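Long-range contacts in early 35 kDa protein (Autographa californica nucleopolyhedrovirus, PDB 1P35), which inhibits caspases, blocking the apoptotic response of the infected insect cell, and also suppresses the host's antiviral RNA interference: residues Val177-Ala182 / Val195-Asp200; Lys243-Thr248 / Lys262-Gly267. All coordinates share one frame; numbering follows the deposited sequence.

Interaction 1 of 2, residues Val177-Ala182 / Val195-Asp200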
loop_
_atom_site.group_PDB
_atom_site.type_symbol
_atom_site.label_atom_id
_atom_site.label_comp_id
_atom_site.label_asym_id
_atom_site.label_seq_id
_atom_site.Cartn_x
_atom_site.Cartn_y
_atom_site.Cartn_z
ATOM N N VAL A 177 -22.106 17.153 -13.459
ATOM C CA VAL A 177 -21.061 16.138 -13.387
ATOM C C VAL A 177 -21.737 14.806 -13.670
ATOM O O VAL A 177 -22.793 14.511 -13.150
ATOM C CB VAL A 177 -20.476 15.914 -12.006
ATOM C CG1 VAL A 177 -19.175 15.105 -12.139
ATOM C CG2 VAL A 177 -20.316 17.181 -11.303
ATOM N N ILE A 178 -21.105 13.983 -14.481
ATOM C CA ILE A 178 -21.653 12.685 -14.779
ATOM C C ILE A 178 -20.685 11.625 -14.197
ATOM O O ILE A 178 -19.519 11.614 -14.546
ATOM C CB ILE A 178 -21.764 12.547 -16.292
ATOM C CG1 ILE A 178 -22.741 13.589 -16.813
ATOM C CG2 ILE A 178 -22.170 11.130 -16.685
ATOM C CD1 ILE A 178 -22.949 13.572 -18.340
ATOM N N VAL A 179 -21.144 10.766 -13.287
ATOM C CA VAL A 179 -20.280 9.724 -12.745
ATOM C C VAL A 179 -20.643 8.566 -13.664
ATOM O O VAL A 179 -21.756 8.082 -13.667
ATOM C CB VAL A 179 -20.604 9.392 -11.323
ATOM C CG1 VAL A 179 -19.494 8.551 -10.771
ATOM C CG2 VAL A 179 -20.784 10.707 -10.478
ATOM N N PRO A 180 -19.696 8.120 -14.468
ATOM C CA PRO A 180 -19.944 7.027 -15.432
ATOM C C PRO A 180 -20.105 5.607 -14.928
ATOM O O PRO A 180 -19.216 4.772 -15.108
ATOM C CB PRO A 180 -18.770 7.197 -16.408
ATOM C CG PRO A 180 -17.642 7.583 -15.485
ATOM C CD PRO A 180 -18.317 8.660 -14.602
ATOM N N PHE A 181 -21.246 5.315 -14.306
ATOM C CA PHE A 181 -21.489 3.960 -13.822
ATOM C C PHE A 181 -22.065 3.049 -14.886
ATOM O O PHE A 181 -21.917 1.829 -14.791
ATOM C CB PHE A 181 -22.454 3.964 -12.615
ATOM C CG PHE A 181 -21.883 4.584 -11.384
ATOM C CD1 PHE A 181 -20.637 4.213 -10.920
ATOM C CD2 PHE A 181 -22.623 5.515 -10.652
ATOM C CE1 PHE A 181 -20.123 4.744 -9.737
ATOM C CE2 PHE A 181 -22.114 6.060 -9.465
ATOM C CZ PHE A 181 -20.850 5.660 -9.007
ATOM N N ALA A 182 -22.735 3.604 -15.895
ATOM C CA ALA A 182 -23.366 2.731 -16.902
ATOM C C ALA A 182 -22.426 1.828 -17.722
ATOM O O ALA A 182 -21.244 2.167 -18.006
ATOM C CB ALA A 182 -24.267 3.580 -17.877
ATOM N N VAL A 195 -17.702 -1.230 -8.351
ATOM C CA VAL A 195 -17.097 0.073 -8.503
ATOM C C VAL A 195 -17.278 0.901 -7.213
ATOM O O VAL A 195 -18.237 0.682 -6.449
ATOM C CB VAL A 195 -17.813 0.786 -9.723
ATOM C CG1 VAL A 195 -19.405 0.914 -9.441
ATOM C CG2 VAL A 195 -17.218 2.119 -9.996
ATOM N N VAL A 196 -16.305 1.776 -6.950
ATOM C CA VAL A 196 -16.329 2.720 -5.836
ATOM C C VAL A 196 -16.010 4.056 -6.522
ATOM O O VAL A 196 -15.324 4.077 -7.557
ATOM C CB VAL A 196 -15.268 2.411 -4.701
ATOM C CG1 VAL A 196 -15.568 1.069 -4.033
ATOM C CG2 VAL A 196 -13.873 2.335 -5.268
ATOM N N ALA A 197 -16.575 5.140 -5.983
ATOM C CA ALA A 197 -16.374 6.470 -6.486
ATOM C C ALA A 197 -16.349 7.502 -5.349
ATOM O O ALA A 197 -17.012 7.364 -4.289
ATOM C CB ALA A 197 -17.447 6.846 -7.494
ATOM N N TYR A 198 -15.531 8.516 -5.577
ATOM C CA TYR A 198 -15.356 9.630 -4.676
ATOM C C TYR A 198 -15.622 10.853 -5.588
ATOM O O TYR A 198 -14.945 10.994 -6.607
ATOM C CB TYR A 198 -13.887 9.627 -4.138
ATOM C CG TYR A 198 -13.540 10.820 -3.275
ATOM C CD1 TYR A 198 -13.362 12.084 -3.853
ATOM C CD2 TYR A 198 -13.409 10.696 -1.879
ATOM C CE1 TYR A 198 -13.052 13.201 -3.086
ATOM C CE2 TYR A 198 -13.095 11.804 -1.078
ATOM C CZ TYR A 198 -12.908 13.062 -1.694
ATOM O OH TYR A 198 -12.482 14.154 -0.966
ATOM N N VAL A 199 -16.601 11.709 -5.246
ATOM C CA VAL A 199 -16.933 12.886 -6.103
ATOM C C VAL A 199 -17.188 14.070 -5.186
ATOM O O VAL A 199 -18.042 13.974 -4.320
ATOM C CB VAL A 199 -18.217 12.682 -6.950
ATOM C CG1 VAL A 199 -18.352 13.841 -7.946
ATOM C CG2 VAL A 199 -18.189 11.320 -7.708
ATOM N N ASP A 200 -16.446 15.174 -5.362
ATOM C CA ASP A 200 -16.612 16.334 -4.481
ATOM C C ASP A 200 -17.279 17.507 -5.160
ATOM O O ASP A 200 -17.521 17.471 -6.354
ATOM C CB ASP A 200 -15.281 16.768 -3.849
ATOM C CG ASP A 200 -14.277 17.407 -4.841
ATOM O OD1 ASP A 200 -14.675 18.052 -5.817
ATOM O OD2 ASP A 200 -13.054 17.299 -4.574
#
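The Phe181 ring carries the CG1 methyl of Val179 on one face, 3.6 Å above the plane and offset toward the rim, and has CG2 of Val195 at its edge, in plane. Phe181 and Val195 cross at about a right angle, with CD1 of Phe181 3.8 Å from CG1 of Val195. Farther along the ring, CZ of Phe181 rests 3.9 Å from CB of Ala197. Phe181 is the last residue of an inverse gamma turn centred on Pro180, closed by its N on O of Val179, and its CG lies beside the backbone N (chi1 -68°), which carries the ring across to strand 195-199. Farther along the strands the contact is purely aliphatic. Val179 and Val199 meet tip to tip, CG2 of Val179 being 3.8 Å from CG2 of Val199. Val177 also faces Val199, more loosely.

The strand segments run nearly antiparallel, 165° apart, but their axes come no closer than 9.7 Å. This is face-to-face packing in the protein's beta core: strand 176-179 bonds through its backbone to strand 292-295, while strand 191-199 belongs to a different sheet, between strands 10-21 and 276-282. All six touching residues are buried and apolar, so side-chain fit and exclusion of water, without any polar link, hold this interface together.

Interaction 2 of 2, residues Lys243-Thr248 / Lys262-Gly267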
loop_
_atom_site.group_PDB
_atom_site.type_symbol
_atom_site.label_atom_id
_atom_site.label_comp_id
_atom_site.label_asym_id
_atom_site.label_seq_id
_atom_site.Cartn_x
_atom_site.Cartn_y
_atom_site.Cartn_z
ATOM N N LYS A 243 -28.047 -0.406 1.189
ATOM C CA LYS A 243 -28.632 -1.663 1.568
ATOM C C LYS A 243 -27.535 -2.392 2.344
ATOM O O LYS A 243 -26.329 -2.117 2.145
ATOM C CB LYS A 243 -29.050 -2.465 0.356
ATOM C CG LYS A 243 -30.414 -2.090 -0.156
ATOM C CD LYS A 243 -30.786 -2.832 -1.416
ATOM C CE LYS A 243 -32.281 -2.557 -1.759
ATOM N NZ LYS A 243 -32.640 -3.367 -2.895
ATOM N N ALA A 244 -27.950 -3.296 3.234
ATOM C CA ALA A 244 -27.007 -4.057 4.019
ATOM C C ALA A 244 -27.548 -5.458 4.184
ATOM O O ALA A 244 -28.753 -5.659 4.202
ATOM C CB ALA A 244 -26.801 -3.400 5.410
ATOM N N LEU A 245 -26.650 -6.416 4.342
ATOM C CA LEU A 245 -27.019 -7.794 4.523
ATOM C C LEU A 245 -26.917 -7.965 6.019
ATOM O O LEU A 245 -25.881 -7.611 6.624
ATOM C CB LEU A 245 -26.027 -8.723 3.844
ATOM C CG LEU A 245 -26.389 -10.197 4.043
ATOM C CD1 LEU A 245 -27.674 -10.574 3.237
ATOM C CD2 LEU A 245 -25.249 -11.028 3.563
ATOM N N GLU A 246 -27.974 -8.513 6.611
ATOM C CA GLU A 246 -28.005 -8.685 8.055
ATOM C C GLU A 246 -28.502 -10.046 8.486
ATOM O O GLU A 246 -29.306 -10.669 7.827
ATOM C CB GLU A 246 -28.884 -7.602 8.690
ATOM C CG GLU A 246 -28.451 -6.219 8.334
ATOM C CD GLU A 246 -29.087 -5.184 9.215
ATOM O OE1 GLU A 246 -29.533 -5.576 10.277
ATOM O OE2 GLU A 246 -29.116 -3.991 8.864
ATOM N N PHE A 247 -27.974 -10.517 9.598
ATOM C CA PHE A 247 -28.379 -11.781 10.123
ATOM C C PHE A 247 -27.911 -11.881 11.557
ATOM O O PHE A 247 -27.274 -10.954 12.067
ATOM C CB PHE A 247 -27.846 -12.945 9.291
ATOM C CG PHE A 247 -26.381 -12.943 9.128
ATOM C CD1 PHE A 247 -25.573 -13.541 10.085
ATOM C CD2 PHE A 247 -25.788 -12.296 8.045
ATOM C CE1 PHE A 247 -24.184 -13.491 9.969
ATOM C CE2 PHE A 247 -24.414 -12.247 7.927
ATOM C CZ PHE A 247 -23.605 -12.854 8.909
ATOM N N THR A 248 -28.253 -13.001 12.199
ATOM C CA THR A 248 -27.904 -13.246 13.591
ATOM C C THR A 248 -27.183 -14.579 13.895
ATOM O O THR A 248 -27.392 -15.582 13.222
ATOM C CB THR A 248 -29.180 -13.141 14.462
ATOM O OG1 THR A 248 -29.582 -11.761 14.579
ATOM C CG2 THR A 248 -28.933 -13.706 15.828
ATOM N N LYS A 262 -24.001 -6.811 10.322
ATOM C CA LYS A 262 -24.468 -5.898 9.313
ATOM C C LYS A 262 -23.287 -5.752 8.370
ATOM O O LYS A 262 -22.309 -5.040 8.669
ATOM C CB LYS A 262 -24.899 -4.567 9.934
ATOM C CG LYS A 262 -25.553 -3.610 8.910
ATOM C CD LYS A 262 -25.996 -2.298 9.591
ATOM C CE LYS A 262 -26.629 -1.344 8.648
ATOM N NZ LYS A 262 -26.997 -0.066 9.354
ATOM N N ILE A 263 -23.368 -6.461 7.242
ATOM C CA ILE A 263 -22.311 -6.444 6.228
ATOM C C ILE A 263 -22.791 -6.118 4.806
ATOM O O ILE A 263 -23.985 -5.915 4.570
ATOM C CB ILE A 263 -21.521 -7.801 6.210
ATOM C CG1 ILE A 263 -22.463 -8.969 5.999
ATOM C CG2 ILE A 263 -20.808 -7.975 7.546
ATOM C CD1 ILE A 263 -21.748 -10.308 5.760
ATOM N N PHE A 264 -21.833 -6.121 3.873
ATOM C CA PHE A 264 -22.019 -5.794 2.441
ATOM C C PHE A 264 -22.876 -4.602 2.209
ATOM O O PHE A 264 -23.840 -4.671 1.447
ATOM C CB PHE A 264 -22.608 -6.943 1.648
ATOM C CG PHE A 264 -21.983 -8.259 1.919
ATOM C CD1 PHE A 264 -20.616 -8.376 2.124
ATOM C CD2 PHE A 264 -22.741 -9.412 1.836
ATOM C CE1 PHE A 264 -20.025 -9.618 2.230
ATOM C CE2 PHE A 264 -22.161 -10.657 1.939
ATOM C CZ PHE A 264 -20.794 -10.766 2.135
ATOM N N CYS A 265 -22.577 -3.512 2.906
ATOM C CA CYS A 265 -23.322 -2.300 2.689
ATOM C C CYS A 265 -22.858 -1.634 1.389
ATOM O O CYS A 265 -21.656 -1.315 1.209
ATOM C CB CYS A 265 -23.132 -1.306 3.861
ATOM S SG CYS A 265 -23.697 -1.957 5.473
ATOM N N ASN A 266 -23.832 -1.392 0.517
ATOM C CA ASN A 266 -23.618 -0.777 -0.782
ATOM C C ASN A 266 -24.598 0.395 -0.971
ATOM O O ASN A 266 -25.784 0.336 -0.587
ATOM C CB ASN A 266 -23.806 -1.833 -1.868
ATOM C CG ASN A 266 -22.702 -2.873 -1.849
ATOM O OD1 ASN A 266 -21.580 -2.616 -2.352
ATOM N ND2 ASN A 266 -22.980 -4.033 -1.234
ATOM N N GLY A 267 -24.103 1.451 -1.583
ATOM C CA GLY A 267 -24.940 2.617 -1.785
ATOM C C GLY A 267 -24.187 3.923 -1.891
ATOM O O GLY A 267 -23.104 3.988 -2.466
#
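Leu245 runs alongside Phe264, the two chains extending in a common direction, and its CD2 presses to 3.4 Å from CD2 of the Phe264 ring. They sit in the beta hairpin of strands 238-249 and 259-271, where a beta bulge sets Phe264 and Cys265 opposite the single residue Ala244 and shifts the antiparallel register by one. At the bulge Phe264 adopts positive backbone angles (phi 43°, psi 49°). Ile263 fills the same side: its CD1 stands 3.7 Å above the centre of the Phe264 ring and also meets the edge of the Phe247 ring, near CE2. CG1 of Ile263 takes the hindered place between backbone N and carbonyl carbon (chi1 56°), from which CD1 can reach both rings. Trp261 stacks on Phe247.

Glu246 and Lys262 run side by side on the other face. The extended Lys262 chain lies along the carboxylate, its CE 3.6 Å from OE2 of Glu246, yet their charged ends stop short of a salt bridge. Each has a hydroxyl partner instead, Tyr231 OH for OE2 of Glu246 and Tyr242 OH for NZ of Lys262; Tyr231 also gives Lys262 a cation-pi contact. Backbone bonds pair Lys243 with Asn266 and Leu245 with Ile263 on either side of the bulge. Between them, CA of Cys265 directs its hydrogen at the carbonyl O of Lys243, with CA and O 3.1 Å apart.

Overall arrangement
Both contacts are largely buried, but interaction 1 lies about 6 Å from the centre of the chain and interaction 2 about 20 Å, measured from their centres. They follow one another along the sequence and share no segment; their nearest atoms are about 6 Å apart. Strand 276-282 connects their surroundings, pairing with strand 191-199 of interaction 1 and with strand 259-271 of interaction 2. The chemistry differs accordingly. In the central contact, separate sheets pack through apolar side chains alone. In the peripheral hairpin, neighbouring strands exchange backbone hydrogen bonds, aromatic and aliphatic groups cluster around Ile263, and the polar ends of the charged side chains find partners outside the two segments.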